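Local coordinates for protein putative isomerase (Streptomyces coelicolor A3, PDB 2OQH) that probably acts as a glucarate dehydratase of the enolase superfamily, converting D-glucarate to 5-dehydro-4-deoxy-D-glucarate and water, at residues Gly299-Leu302 with Gly303-Ala307; Ser314-Pro317 with Val318-Arg321. One frame throughout, in Å; residues are numbered along the deposited sequence.

Contact 1. Residues Gly299-Leu302 with Gly303-Ala307; sequences GGEL and GIATA
Glu301 and Leu302 meet Ala305 and Thr306 in a buried, local helix-start contact, where the loop leaving barrel strand 293-296 turns into helix 303-315. Leu302 occupies the N-cap position, and its carbonyl oxygen is gripped twice by Thr306. The backbone bond of the first turn runs from Thr306 N to Leu302 O over 2.8 Å, with an N-H...O angle of 159°. The hydroxyl supplies the second bond, Thr306 OG1 donating to Leu302 O at 2.7 Å from above the carbonyl plane, 47° out of it. Thr306 can do this because OG1 sits beside its own backbone N and anti to the carbonyl carbon (chi1 -64°), turned back toward the start of the helix. A valine in its place would probably cost Leu302 O its hydroxyl donor, leaving the Thr306 N bond as the one grip from this residue. One residue earlier, Glu301 lays its aliphatic part on the Ala305 methyl: Glu301 CB lies 3.3 Å and Glu301 CG 3.4 Å from Ala305 CB, a tight fit. Beyond CG the chain bends at chi2 and carries the carboxylate away from the helix, to where Gly299 N donates to Glu301 OE2 at 2.8 Å, on the syn side and near the carboxylate plane. Glu301 OE1 is held by Ser298 OG, so both oxygens tie the side chain to its own loop. The leucine at the N-cap has no polar side chain to offer the first turn; Asp333 accepts from Gly303 N instead, and Glu49 from both Leu302 N and Ala305 N. The contact thus lies at the C-terminal mouth of the barrel, with Arg33 of strand 31-40, from the N-terminal domain, touching Glu301, Leu302 and Ala305, while loop residues Tyr327 and Leu338 pack on Thr306.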
loop_
_atom_site.group_PDB
_atom_site.type_symbol
_atom_site.label_atom_id
_atom_site.label_comp_id
_atom_site.label_asym_id
_atom_site.label_seq_id
_atom_site.Cartn_x
_atom_site.Cartn_y
_atom_site.Cartn_z
ATOM N N GLY A 299 -1.495 -1.650 3.213
ATOM C CA GLY A 299 -1.450 -2.028 4.613
ATOM C C GLY A 299 -2.793 -1.788 5.282
ATOM O O GLY A 299 -2.841 -1.406 6.449
ATOM N N GLY A 300 -3.879 -2.002 4.538
ATOM C CA GLY A 300 -5.220 -1.806 5.074
ATOM C C GLY A 300 -5.805 -0.407 4.915
ATOM O O GLY A 300 -6.715 -0.018 5.655
ATOM N N GLU A 301 -5.308 0.358 3.952
ATOM C CA GLU A 301 -5.805 1.709 3.736
ATOM C C GLU A 301 -7.304 1.761 3.497
ATOM O O GLU A 301 -7.856 0.906 2.807
ATOM C CB GLU A 301 -5.130 2.359 2.524
ATOM C CG GLU A 301 -3.646 2.581 2.653
ATOM C CD GLU A 301 -2.875 1.291 2.596
ATOM O OE1 GLU A 301 -3.193 0.460 1.720
ATOM O OE2 GLU A 301 -1.951 1.114 3.413
ATOM N N LEU A 302 -7.955 2.772 4.066
ATOM C CA LEU A 302 -9.388 2.969 3.851
ATOM C C LEU A 302 -9.512 4.122 2.847
ATOM O O LEU A 302 -8.579 4.384 2.084
ATOM C CB LEU A 302 -10.108 3.295 5.168
ATOM C CG LEU A 302 -10.113 2.162 6.212
ATOM C CD1 LEU A 302 -10.758 2.663 7.497
ATOM C CD2 LEU A 302 -10.853 0.935 5.676
ATOM N N GLY A 303 -10.644 4.815 2.849
ATOM C CA GLY A 303 -10.864 5.894 1.899
ATOM C C GLY A 303 -9.857 7.028 1.782
ATOM O O GLY A 303 -9.392 7.345 0.683
ATOM N N ILE A 304 -9.533 7.668 2.896
ATOM C CA ILE A 304 -8.582 8.774 2.854
ATOM C C ILE A 304 -7.209 8.299 2.365
ATOM O O ILE A 304 -6.646 8.869 1.432
ATOM C CB ILE A 304 -8.448 9.437 4.239
ATOM C CG1 ILE A 304 -9.811 9.987 4.680
ATOM C CG2 ILE A 304 -7.424 10.572 4.185
ATOM C CD1 ILE A 304 -9.817 10.551 6.096
ATOM N N ALA A 305 -6.693 7.240 2.981
ATOM C CA ALA A 305 -5.391 6.696 2.608
ATOM C C ALA A 305 -5.368 6.256 1.146
ATOM O O ALA A 305 -4.430 6.580 0.405
ATOM C CB ALA A 305 -5.035 5.530 3.517
ATOM N N THR A 306 -6.397 5.522 0.732
ATOM C CA THR A 306 -6.484 5.057 -0.644
ATOM C C THR A 306 -6.506 6.241 -1.609
ATOM O O THR A 306 -5.925 6.182 -2.689
ATOM C CB THR A 306 -7.751 4.206 -0.877
ATOM O OG1 THR A 306 -7.685 3.021 -0.077
ATOM C CG2 THR A 306 -7.869 3.811 -2.341
ATOM N N ALA A 307 -7.181 7.316 -1.211
ATOM C CA ALA A 307 -7.268 8.515 -2.038
ATOM C C ALA A 307 -5.867 9.088 -2.294
ATOM O O ALA A 307 -5.547 9.500 -3.410
ATOM C CB ALA A 307 -8.151 9.559 -1.351
#

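Contact 2. Residues Ser314-Pro317 with Val318-Arg321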
loop_
_atom_site.group_PDB
_atom_site.type_symbol
_atom_site.label_atom_id
_atom_site.label_comp_id
_atom_site.label_asym_id
_atom_site.label_seq_id
_atom_site.Cartn_x
_atom_site.Cartn_y
_atom_site.Cartn_z
ATOM N N SER A 314 -1.972 7.906 -10.208
ATOM C CA SER A 314 -2.482 8.718 -11.305
ATOM C C SER A 314 -1.426 9.614 -11.955
ATOM O O SER A 314 -1.426 9.799 -13.172
ATOM C CB SER A 314 -3.651 9.576 -10.797
ATOM O OG SER A 314 -4.184 10.397 -11.823
ATOM N N SER A 315 -0.525 10.164 -11.149
ATOM C CA SER A 315 0.510 11.058 -11.669
ATOM C C SER A 315 1.866 10.394 -11.903
ATOM O O SER A 315 2.831 11.062 -12.284
ATOM C CB SER A 315 0.704 12.226 -10.699
ATOM O OG SER A 315 1.144 11.763 -9.432
ATOM N N THR A 316 1.942 9.085 -11.705
ATOM C CA THR A 316 3.219 8.388 -11.834
ATOM C C THR A 316 3.275 7.312 -12.921
ATOM O O THR A 316 2.726 6.220 -12.763
ATOM C CB THR A 316 3.600 7.775 -10.470
ATOM O OG1 THR A 316 3.498 8.785 -9.452
ATOM C CG2 THR A 316 5.024 7.234 -10.497
ATOM N N PRO A 317 3.966 7.606 -14.037
ATOM C CA PRO A 317 4.096 6.669 -15.153
ATOM C C PRO A 317 4.467 5.219 -14.812
ATOM O O PRO A 317 3.794 4.293 -15.249
ATOM C CB PRO A 317 5.140 7.346 -16.040
ATOM C CG PRO A 317 4.800 8.789 -15.883
ATOM C CD PRO A 317 4.597 8.898 -14.372
ATOM N N VAL A 318 5.523 5.016 -14.032
ATOM C CA VAL A 318 5.959 3.661 -13.700
ATOM C C VAL A 318 4.945 2.794 -12.927
ATOM O O VAL A 318 5.049 1.564 -12.924
ATOM C CB VAL A 318 7.307 3.694 -12.932
ATOM C CG1 VAL A 318 7.097 4.198 -11.512
ATOM C CG2 VAL A 318 7.941 2.320 -12.939
ATOM N N LEU A 319 3.970 3.414 -12.274
ATOM C CA LEU A 319 2.969 2.644 -11.542
ATOM C C LEU A 319 1.861 2.209 -12.505
ATOM O O LEU A 319 0.699 2.597 -12.368
ATOM C CB LEU A 319 2.403 3.484 -10.397
ATOM C CG LEU A 319 3.404 3.671 -9.249
ATOM C CD1 LEU A 319 2.925 4.736 -8.280
ATOM C CD2 LEU A 319 3.599 2.346 -8.542
ATOM N N SER A 320 2.241 1.383 -13.474
ATOM C CA SER A 320 1.330 0.903 -14.502
ATOM C C SER A 320 0.726 -0.473 -14.247
ATOM O O SER A 320 0.068 -1.035 -15.123
ATOM C CB SER A 320 2.065 0.860 -15.832
ATOM O OG SER A 320 3.175 -0.019 -15.741
ATOM N N ARG A 321 0.940 -1.011 -13.057
ATOM C CA ARG A 321 0.436 -2.338 -12.721
ATOM C C ARG A 321 -0.813 -2.271 -11.860
ATOM O O ARG A 321 -1.170 -1.211 -11.351
ATOM C CB ARG A 321 1.513 -3.112 -11.958
ATOM C CG ARG A 321 2.811 -3.307 -12.729
ATOM C CD ARG A 321 3.977 -3.516 -11.770
ATOM N NE ARG A 321 5.248 -3.735 -12.466
ATOM C CZ ARG A 321 5.767 -4.930 -12.731
ATOM N NH1 ARG A 321 5.127 -6.032 -12.357
ATOM N NH2 ARG A 321 6.935 -5.023 -13.362
#
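Thr316 to Leu319 form a type I beta turn closed by Leu319 N donating to Thr316 O over 3.1 Å (N-H...O 147°), the donor standing above the carbonyl plane. Pro317 takes the first corner position (i+1), where the ring's restricted phi suits the turn. Leu319 is then the centre of an inverse gamma turn, with a weak bond of 2.9 Å from Ser320 N to Val318 O. On one side of the turn the Thr316 side chain meets those of Val318 and Leu319 through aliphatic carbons. With chi1 at -51°, Thr316 turns CG2 away from its own N and over to Val318 CG1, 3.8 Å off, the two side chains pointing the same way. Leu319 comes at a slant to Thr316, its CD1 3.8 Å from Thr316 CB and 3.9 Å from Thr316 CG2. In the (beta/alpha)7-beta barrel of the enolase superfamily, this turn follows the last of the barrel helices, 303-315, and leads to strand 323-324. The other branch of Thr316 faces polar partners: OG1 bonds to Val312 O, one turn back in the helix, and to Lys281 NZ. Arg125 spans the corner from outside, NH1 reaching Thr316 O and NH2 reaching Pro317 O. Val318 packs on Ala284 and Glu288 of helix 277-289, and Leu319 touches Met294 of strand 293-296.

Overall arrangement
Contacts 1 and 2 sit at the two ends of helix 303-315, in series along the chain. Contact 1 starts the helix after barrel strand 293-296; contact 2 takes in the end of the helix and hands the chain on to strand 323-324, which pairs with strand 127-134 to close the barrel. Their centres are 18 Å apart and their nearest atoms about 8 Å, without touching. Both belong to the C-terminal barrel domain, but at contrasting ends: 299-307 is buried at the mouth facing the N-terminal domain, the side where enolase-superfamily active sites form, whereas 314-321 is partly exposed at the far end of the helix.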